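PDB 5BNI: uncharacterized protein from Sus scrofa, which is porcine CD38, a member of the ADP-ribosyl cyclase family built from a largely helical part and a four-stranded parallel sheet. Local coordinates for residues V8-I13 with D107-C112; G153-F158 with S184-L189; N160-N165 with I194-K199. All coordinates share one frame; numbering follows the deposited sequence.

Interaction 1: V8-I13 with D107-C112; sequences VDFQEI and DDLSWC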
loop_
_atom_site.group_PDB
_atom_site.type_symbol
_atom_site.label_atom_id
_atom_site.label_comp_id
_atom_site.label_asym_id
_atom_site.label_seq_id
_atom_site.Cartn_x
_atom_site.Cartn_y
_atom_site.Cartn_z
ATOM N N VAL A 8 0.238 -19.242 9.276
ATOM C CA VAL A 8 0.213 -19.936 10.562
ATOM C C VAL A 8 0.598 -18.984 11.695
ATOM O O VAL A 8 1.538 -18.189 11.551
ATOM C CB VAL A 8 1.192 -21.129 10.581
ATOM C CG1 VAL A 8 0.687 -22.187 11.552
ATOM C CG2 VAL A 8 1.370 -21.723 9.184
ATOM N N ASP A 9 -0.109 -19.067 12.819
ATOM C CA ASP A 9 0.191 -18.193 13.956
ATOM C C ASP A 9 -0.018 -16.706 13.644
ATOM O O ASP A 9 0.591 -15.839 14.265
ATOM C CB ASP A 9 1.617 -18.440 14.466
ATOM C CG ASP A 9 1.733 -19.722 15.280
ATOM O OD1 ASP A 9 1.027 -19.858 16.319
ATOM O OD2 ASP A 9 2.541 -20.594 14.884
ATOM N N PHE A 10 -0.911 -16.435 12.700
ATOM C CA PHE A 10 -1.256 -15.084 12.264
ATOM C C PHE A 10 -1.556 -14.110 13.396
ATOM O O PHE A 10 -0.953 -13.040 13.482
ATOM C CB PHE A 10 -2.456 -15.153 11.307
ATOM C CG PHE A 10 -3.111 -13.814 11.044
ATOM C CD1 PHE A 10 -2.588 -12.947 10.085
ATOM C CD2 PHE A 10 -4.216 -13.417 11.755
ATOM C CE1 PHE A 10 -3.154 -11.703 9.847
ATOM C CE2 PHE A 10 -4.792 -12.176 11.525
ATOM C CZ PHE A 10 -4.249 -11.321 10.576
ATOM N N GLN A 11 -2.498 -14.468 14.256
ATOM C CA GLN A 11 -2.895 -13.600 15.358
ATOM C C GLN A 11 -1.714 -13.205 16.224
ATOM O O GLN A 11 -1.620 -12.059 16.653
ATOM C CB GLN A 11 -3.978 -14.280 16.207
ATOM C CG GLN A 11 -5.202 -14.721 15.414
ATOM C CD GLN A 11 -5.210 -16.205 15.070
ATOM O OE1 GLN A 11 -4.217 -16.763 14.584
ATOM N NE2 GLN A 11 -6.345 -16.857 15.325
ATOM N N GLU A 12 -0.821 -14.146 16.487
ATOM C CA GLU A 12 0.357 -13.846 17.292
ATOM C C GLU A 12 1.286 -12.934 16.552
ATOM O O GLU A 12 1.836 -11.990 17.122
ATOM C CB GLU A 12 1.113 -15.123 17.629
ATOM C CG GLU A 12 0.313 -16.001 18.540
ATOM C CD GLU A 12 0.636 -15.758 20.000
ATOM O OE1 GLU A 12 1.410 -14.820 20.304
ATOM O OE2 GLU A 12 0.096 -16.507 20.833
ATOM N N ILE A 13 1.472 -13.226 15.274
ATOM C CA ILE A 13 2.345 -12.438 14.440
ATOM C C ILE A 13 1.938 -10.972 14.297
ATOM O O ILE A 13 2.805 -10.103 14.347
ATOM C CB ILE A 13 2.509 -13.104 13.071
ATOM C CG1 ILE A 13 3.181 -14.477 13.229
ATOM C CG2 ILE A 13 3.307 -12.215 12.135
ATOM C CD1 ILE A 13 3.452 -15.182 11.897
ATOM N N ASP A 107 1.909 -6.812 6.405
ATOM C CA ASP A 107 2.894 -7.075 5.346
ATOM C C ASP A 107 3.253 -8.534 5.090
ATOM O O ASP A 107 3.776 -9.212 5.974
ATOM C CB ASP A 107 4.177 -6.281 5.611
ATOM C CG ASP A 107 5.054 -6.158 4.371
ATOM O OD1 ASP A 107 4.499 -6.068 3.256
ATOM O OD2 ASP A 107 6.297 -6.135 4.505
ATOM N N ASP A 108 2.978 -8.989 3.871
ATOM C CA ASP A 108 3.265 -10.341 3.412
ATOM C C ASP A 108 2.447 -11.429 4.082
ATOM O O ASP A 108 2.755 -12.607 3.938
ATOM C CB ASP A 108 4.759 -10.670 3.523
ATOM C CG ASP A 108 5.619 -9.778 2.636
ATOM O OD1 ASP A 108 5.220 -9.531 1.475
ATOM O OD2 ASP A 108 6.702 -9.332 3.094
ATOM N N LEU A 109 1.393 -11.055 4.797
ATOM C CA LEU A 109 0.592 -12.060 5.464
ATOM C C LEU A 109 -0.648 -12.433 4.651
ATOM O O LEU A 109 -0.982 -11.777 3.674
ATOM C CB LEU A 109 0.171 -11.575 6.832
ATOM C CG LEU A 109 1.294 -11.259 7.825
ATOM C CD1 LEU A 109 0.672 -10.853 9.157
ATOM C CD2 LEU A 109 2.254 -12.452 7.983
ATOM N N SER A 110 -1.320 -13.497 5.069
ATOM C CA SER A 110 -2.549 -13.928 4.443
ATOM C C SER A 110 -3.523 -14.354 5.535
ATOM O O SER A 110 -3.111 -14.828 6.597
ATOM C CB SER A 110 -2.271 -15.074 3.474
ATOM O OG SER A 110 -1.600 -14.580 2.336
ATOM N N TRP A 111 -4.816 -14.169 5.277
ATOM C CA TRP A 111 -5.822 -14.490 6.259
ATOM C C TRP A 111 -7.205 -14.607 5.629
ATOM O O TRP A 111 -7.553 -13.865 4.710
ATOM C CB TRP A 111 -5.807 -13.421 7.351
ATOM C CG TRP A 111 -6.102 -12.011 6.864
ATOM C CD1 TRP A 111 -7.327 -11.390 6.857
ATOM C CD2 TRP A 111 -5.176 -11.063 6.316
ATOM N NE1 TRP A 111 -7.206 -10.117 6.351
ATOM C CE2 TRP A 111 -5.898 -9.900 6.006
ATOM C CE3 TRP A 111 -3.798 -11.082 6.058
ATOM C CZ2 TRP A 111 -5.304 -8.785 5.456
ATOM C CZ3 TRP A 111 -3.204 -9.970 5.517
ATOM C CH2 TRP A 111 -3.953 -8.832 5.226
ATOM N N CYS A 112 -7.972 -15.577 6.118
ATOM C CA CYS A 112 -9.347 -15.793 5.679
ATOM C C CYS A 112 -10.035 -16.656 6.699
ATOM O O CYS A 112 -9.432 -17.577 7.248
ATOM C CB CYS A 112 -9.445 -16.425 4.297
ATOM S SG CYS A 112 -8.739 -18.073 4.077
#

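Interaction 2: G153-F158 with S184-L189; sequences GMVQVF and SKVHTL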
loop_
_atom_site.group_PDB
_atom_site.type_symbol
_atom_site.label_atom_id
_atom_site.label_comp_id
_atom_site.label_asym_id
_atom_site.label_seq_id
_atom_site.Cartn_x
_atom_site.Cartn_y
_atom_site.Cartn_z
ATOM N N GLY A 153 1.152 17.577 0.951
ATOM C CA GLY A 153 2.281 18.356 0.515
ATOM C C GLY A 153 2.748 17.775 -0.806
ATOM O O GLY A 153 1.963 17.670 -1.754
ATOM N N MET A 154 4.020 17.387 -0.870
ATOM C CA MET A 154 4.566 16.796 -2.075
ATOM C C MET A 154 4.516 15.275 -1.947
ATOM O O MET A 154 4.734 14.728 -0.866
ATOM C CB MET A 154 6.011 17.296 -2.287
ATOM C CG MET A 154 6.641 17.003 -3.652
ATOM S SD MET A 154 7.737 15.580 -3.581
ATOM C CE MET A 154 8.733 15.974 -2.128
ATOM N N VAL A 155 4.215 14.594 -3.057
ATOM C CA VAL A 155 4.110 13.134 -3.100
ATOM C C VAL A 155 4.968 12.631 -4.249
ATOM O O VAL A 155 5.132 13.321 -5.255
ATOM C CB VAL A 155 2.649 12.710 -3.285
ATOM C CG1 VAL A 155 2.517 11.206 -3.453
ATOM C CG2 VAL A 155 1.845 13.146 -2.066
ATOM N N GLN A 156 5.543 11.435 -4.100
ATOM C CA GLN A 156 6.365 10.874 -5.158
ATOM C C GLN A 156 6.084 9.423 -5.437
ATOM O O GLN A 156 5.770 8.638 -4.527
ATOM C CB GLN A 156 7.846 11.068 -4.850
ATOM C CG GLN A 156 8.189 11.043 -3.394
ATOM C CD GLN A 156 9.542 11.673 -3.134
ATOM O OE1 GLN A 156 9.911 12.665 -3.764
ATOM N NE2 GLN A 156 10.289 11.094 -2.199
ATOM N N VAL A 157 6.195 9.071 -6.710
ATOM C CA VAL A 157 5.973 7.705 -7.164
ATOM C C VAL A 157 7.197 7.300 -7.957
ATOM O O VAL A 157 7.648 8.031 -8.847
ATOM C CB VAL A 157 4.673 7.541 -8.024
ATOM C CG1 VAL A 157 4.731 8.384 -9.285
ATOM C CG2 VAL A 157 4.460 6.070 -8.375
ATOM N N PHE A 158 7.742 6.140 -7.617
ATOM C CA PHE A 158 8.897 5.631 -8.312
ATOM C C PHE A 158 8.455 4.648 -9.396
ATOM O O PHE A 158 7.768 3.655 -9.120
ATOM C CB PHE A 158 9.873 5.001 -7.312
ATOM C CG PHE A 158 10.602 6.017 -6.464
ATOM C CD1 PHE A 158 11.747 6.640 -6.938
ATOM C CD2 PHE A 158 10.122 6.378 -5.199
ATOM C CE1 PHE A 158 12.413 7.611 -6.168
ATOM C CE2 PHE A 158 10.774 7.346 -4.433
ATOM C CZ PHE A 158 11.930 7.959 -4.915
ATOM N N SER A 184 -6.717 19.259 -2.245
ATOM C CA SER A 184 -6.711 20.132 -1.080
ATOM C C SER A 184 -5.576 19.878 -0.092
ATOM O O SER A 184 -5.367 20.673 0.830
ATOM C CB SER A 184 -8.032 20.051 -0.335
ATOM O OG SER A 184 -8.140 18.769 0.280
ATOM N N LYS A 185 -4.850 18.785 -0.273
ATOM C CA LYS A 185 -3.751 18.460 0.634
ATOM C C LYS A 185 -2.440 18.328 -0.119
ATOM O O LYS A 185 -1.383 18.614 0.422
ATOM C CB LYS A 185 -4.008 17.141 1.343
ATOM C CG LYS A 185 -5.269 17.062 2.188
ATOM C CD LYS A 185 -5.558 15.596 2.503
ATOM C CE LYS A 185 -6.481 15.423 3.681
ATOM N NZ LYS A 185 -5.796 14.535 4.647
ATOM N N VAL A 186 -2.527 17.872 -1.371
ATOM C CA VAL A 186 -1.355 17.584 -2.186
ATOM C C VAL A 186 -1.170 18.602 -3.315
ATOM O O VAL A 186 -1.939 18.627 -4.279
ATOM C CB VAL A 186 -1.455 16.176 -2.803
ATOM C CG1 VAL A 186 -0.254 15.898 -3.690
ATOM C CG2 VAL A 186 -1.549 15.114 -1.717
ATOM N N HIS A 187 -0.129 19.425 -3.213
ATOM C CA HIS A 187 0.116 20.416 -4.228
ATOM C C HIS A 187 0.869 19.912 -5.469
ATOM O O HIS A 187 0.660 20.431 -6.564
ATOM C CB HIS A 187 0.781 21.654 -3.618
ATOM C CG HIS A 187 2.091 21.392 -2.943
ATOM N ND1 HIS A 187 3.268 21.229 -3.641
ATOM C CD2 HIS A 187 2.417 21.307 -1.631
ATOM C CE1 HIS A 187 4.264 21.043 -2.794
ATOM N NE2 HIS A 187 3.776 21.089 -1.565
ATOM N N THR A 188 1.737 18.914 -5.324
ATOM C CA THR A 188 2.463 18.370 -6.478
ATOM C C THR A 188 2.807 16.891 -6.349
ATOM O O THR A 188 3.046 16.391 -5.256
ATOM C CB THR A 188 3.794 19.136 -6.811
ATOM O OG1 THR A 188 4.917 18.400 -6.318
ATOM C CG2 THR A 188 3.833 20.527 -6.216
ATOM N N LEU A 189 2.841 16.203 -7.483
ATOM C CA LEU A 189 3.282 14.819 -7.538
ATOM C C LEU A 189 4.594 14.777 -8.290
ATOM O O LEU A 189 4.690 15.266 -9.398
ATOM C CB LEU A 189 2.268 13.932 -8.268
ATOM C CG LEU A 189 2.787 12.534 -8.611
ATOM C CD1 LEU A 189 3.256 11.831 -7.364
ATOM C CD2 LEU A 189 1.693 11.729 -9.234
#

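Interaction 3: N160-N165 with I194-K199; sequences NGSISN and IHDSGK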
loop_
_atom_site.group_PDB
_atom_site.type_symbol
_atom_site.label_atom_id
_atom_site.label_comp_id
_atom_site.label_asym_id
_atom_site.label_seq_id
_atom_site.Cartn_x
_atom_site.Cartn_y
_atom_site.Cartn_z
ATOM N N ASN A 160 9.350 2.457 -13.239
ATOM C CA ASN A 160 10.362 1.681 -13.935
ATOM C C ASN A 160 10.572 2.159 -15.368
ATOM O O ASN A 160 9.636 2.195 -16.171
ATOM C CB ASN A 160 9.949 0.211 -13.948
ATOM C CG ASN A 160 11.115 -0.724 -14.181
ATOM O OD1 ASN A 160 12.280 -0.251 -14.165
ATOM N ND2 ASN A 160 10.851 -1.936 -14.355
ATOM N N GLY A 161 11.808 2.516 -15.690
ATOM C CA GLY A 161 12.121 2.976 -17.026
ATOM C C GLY A 161 12.640 1.879 -17.921
ATOM O O GLY A 161 12.919 2.106 -19.090
ATOM N N SER A 162 12.778 0.683 -17.372
ATOM C CA SER A 162 13.293 -0.445 -18.129
ATOM C C SER A 162 12.145 -1.207 -18.764
ATOM O O SER A 162 12.341 -2.263 -19.353
ATOM C CB SER A 162 14.086 -1.366 -17.213
ATOM O OG SER A 162 15.215 -0.686 -16.703
ATOM N N ILE A 163 10.939 -0.667 -18.631
ATOM C CA ILE A 163 9.769 -1.312 -19.201
ATOM C C ILE A 163 8.956 -0.340 -20.026
ATOM O O ILE A 163 8.934 0.870 -19.747
ATOM C CB ILE A 163 8.843 -1.889 -18.118
ATOM C CG1 ILE A 163 8.294 -0.757 -17.237
ATOM C CG2 ILE A 163 9.576 -2.943 -17.292
ATOM C CD1 ILE A 163 6.882 -0.987 -16.769
ATOM N N SER A 164 8.295 -0.865 -21.050
ATOM C CA SER A 164 7.431 -0.039 -21.860
ATOM C C SER A 164 6.307 0.297 -20.909
ATOM O O SER A 164 5.932 -0.527 -20.066
ATOM C CB SER A 164 6.924 -0.826 -23.069
ATOM O OG SER A 164 8.015 -1.343 -23.814
ATOM N N ASN A 165 5.799 1.515 -21.003
ATOM C CA ASN A 165 4.703 1.938 -20.135
ATOM C C ASN A 165 5.013 1.790 -18.635
ATOM O O ASN A 165 4.430 0.956 -17.948
ATOM C CB ASN A 165 3.411 1.204 -20.529
ATOM C CG ASN A 165 2.856 1.690 -21.875
ATOM O OD1 ASN A 165 2.339 0.899 -22.674
ATOM N ND2 ASN A 165 2.987 2.995 -22.140
ATOM N N ILE A 194 13.141 5.465 -13.009
ATOM C CA ILE A 194 14.469 4.926 -12.745
ATOM C C ILE A 194 15.022 4.029 -13.839
ATOM O O ILE A 194 14.380 3.079 -14.263
ATOM C CB ILE A 194 14.469 4.139 -11.431
ATOM C CG1 ILE A 194 13.424 4.718 -10.484
ATOM C CG2 ILE A 194 15.852 4.170 -10.804
ATOM C CD1 ILE A 194 12.979 3.726 -9.444
ATOM N N HIS A 195 16.247 4.331 -14.257
ATOM C CA HIS A 195 16.943 3.581 -15.299
ATOM C C HIS A 195 18.180 2.854 -14.746
ATOM O O HIS A 195 18.913 3.402 -13.917
ATOM C CB HIS A 195 17.406 4.528 -16.413
ATOM C CG HIS A 195 16.315 5.347 -17.042
ATOM N ND1 HIS A 195 15.172 4.783 -17.566
ATOM C CD2 HIS A 195 16.220 6.678 -17.285
ATOM C CE1 HIS A 195 14.413 5.730 -18.091
ATOM N NE2 HIS A 195 15.027 6.891 -17.936
ATOM N N ASP A 196 18.405 1.622 -15.184
ATOM C CA ASP A 196 19.647 0.972 -14.828
ATOM C C ASP A 196 20.623 1.597 -15.806
ATOM O O ASP A 196 20.297 1.750 -16.984
ATOM C CB ASP A 196 19.553 -0.549 -14.992
ATOM C CG ASP A 196 18.837 -0.961 -16.264
ATOM O OD1 ASP A 196 19.224 -0.502 -17.365
ATOM O OD2 ASP A 196 17.888 -1.765 -16.161
ATOM N N SER A 197 21.801 1.980 -15.328
ATOM C CA SER A 197 22.784 2.688 -16.158
ATOM C C SER A 197 23.352 1.953 -17.380
ATOM O O SER A 197 23.552 0.739 -17.356
ATOM C CB SER A 197 23.918 3.225 -15.278
ATOM O OG SER A 197 24.529 4.370 -15.854
ATOM N N GLY A 198 23.588 2.717 -18.450
ATOM C CA GLY A 198 24.183 2.187 -19.671
ATOM C C GLY A 198 23.297 1.380 -20.610
ATOM O O GLY A 198 23.811 0.713 -21.508
ATOM N N LYS A 199 21.982 1.432 -20.414
ATOM C CA LYS A 199 21.046 0.719 -21.284
ATOM C C LYS A 199 19.970 1.654 -21.833
ATOM O O LYS A 199 19.510 2.555 -21.133
ATOM C CB LYS A 199 20.386 -0.458 -20.552
ATOM C CG LYS A 199 19.179 -1.045 -21.284
ATOM C CD LYS A 199 19.128 -2.556 -21.191
ATOM C CE LYS A 199 20.378 -3.161 -21.811
ATOM N NZ LYS A 199 21.244 -3.896 -20.840
HETATM O O HOH W 1 16.918 1.518 -18.546
#

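Interaction 1: V8-I13 with D107-C112
Phe10 reaches from the first turn of helix 10-25 to Leu109, Ser110 and Trp111. Its CB points toward the 107-112 segment. CG lies anti to the backbone N (chi1 166°), which carries the ring across the gap between the two backbones. CD1 is the first ring atom to touch. Phe10 CD1 sits 4.0 Å from Leu109 CD1 and equally close to Ser110 O. Next comes CE1, which touches two side chains. Phe10 CE1 lies 4.0 Å from Leu109 CD1 and 3.9 Å from Trp111 CE3. At the tip, Phe10 CZ comes within 4.2 Å of Trp111 CB.

Trp111 CB also makes a CH-pi contact over one face of the Phe10 ring, 4.1 Å from the centroid of that ring and 15° off its normal. The Phe10 ring and the five-membered ring of Trp111 form a strongly offset pair, planes 28° apart, with little overlap. The contact ties the start of the N-terminal helix to the loop between helix 101-106 and helix 135-149, in the helical part of this ADP-ribosyl cyclase family fold. Phe41 meets both Phe10 and Trp111 edge-to-face, so the aromatic cluster extends to helix 34-45. Trp111 NE1 is hydrogen-bonded to Tyr58 OH.

One turn further along the helix, Ile13 CG2 approaches Leu109 CD1 at 4.2 Å. This methyl of Leu109 therefore touches both Phe10 and Ile13. The helical turn itself is closed by the backbone bond from Ile13 N to Asp9 O. No hydrogen bond joins the two segments. Next to Trp111, Cys112 forms a disulfide with Cys125.

Interaction 2: G153-F158 with S184-L189
Val155 CG1 and Leu189 CG both lie anti to their own backbone N (chi1 175° and 168°). The next turn of Leu189 (chi2 56°) then brings its CD1 to the valine, with Val155 CG1 4.0 Å from Leu189 CD1. The two residues are paired on neighbouring parallel strands, 153-160 and 186-195. These strands and helix 172-177 form a beta-alpha-beta unit. Val186 lies on the same face of the sheet, and Val186 CG1 meets Val155 CG2 at 3.8 Å, the two side chains crossing at about a right angle. Leu189 CD1 also leans along the first strand to Val157 CG1.

The backbones meet at three hydrogen bonds. Gly153 N binds Lys185 O at 2.8 Å, almost straight at the hydrogen. Val155 N binds Thr188 O at 3.1 Å. Between them, the bond from His187 N to Gly153 O is weak and bent.

The His187 ring folds back over Gly153, whose carbonyl carbon lies over one ring face, with Gly153 C 3.6 Å from His187 CD2. On the face opposite Val155, Val186 and Leu189, Met154 crosses Thr188 obliquely. Their contact is van der Waals, with Met154 CG 3.5 Å from Thr188 OG1.

Interaction 3: N160-N165 with I194-K199
Ile194 O accepts a hydrogen bond from Gly161 N. The bond from Gly161 N to Ile194 O is 3.0 Å long, and the N-H comes from above the carbonyl plane, 35° out of it. Ile194 is paired in parallel register with Asn160. Asn160 OD1 comes within 3.9 Å of Ile194 O and takes a weak bond from Ser162 N.

At His195 the ring lies beside Gly161, with His195 ND1 3.6 Å from Gly161 CA. The Gly161 carbonyl carbon sits in the ring plane at its edge. Here the parallel strands 153-160 and 186-195 come to their C-terminal ends, and both segments pass from strand into loop. Beyond the two segments, His195 also packs on Glu228 and Tyr230 of the next strand, 223-230.

Asp196 follows, with CG between its backbone N and carbonyl carbon (chi1 42°), and its carboxylate leads back to the other segment. Ser162 OG donates to Asp196 OD2 at 2.9 Å, meeting it from above the carboxylate plane. A water donates to Asp196 OD1 at 3.3 Å and, weakly, to Ser162 OG. From Asp196 to Lys199 the chain makes a type II beta turn, with Gly198 at its third position, where phi is positive.

In the fold
Interactions 2 and 3 hold the same two strands, 153-160 and 186-195, at their beginnings and at their ends. They touch where Phe158 CB packs on Ile194 CD1. Interaction 1 lies in the helical part, on the opposite side of the chain's centre from interaction 2, with centres about 32 Å apart. It is buried and relies on aromatic and aliphatic packing. Interaction 2 is partly buried and mixes sheet hydrogen bonds with an apolar face. Interaction 3, also partly buried, is mainly polar, with a serine-carboxylate bond and a water where the strands give way to loops. Its centre lies about 23 Å from the chain's centre.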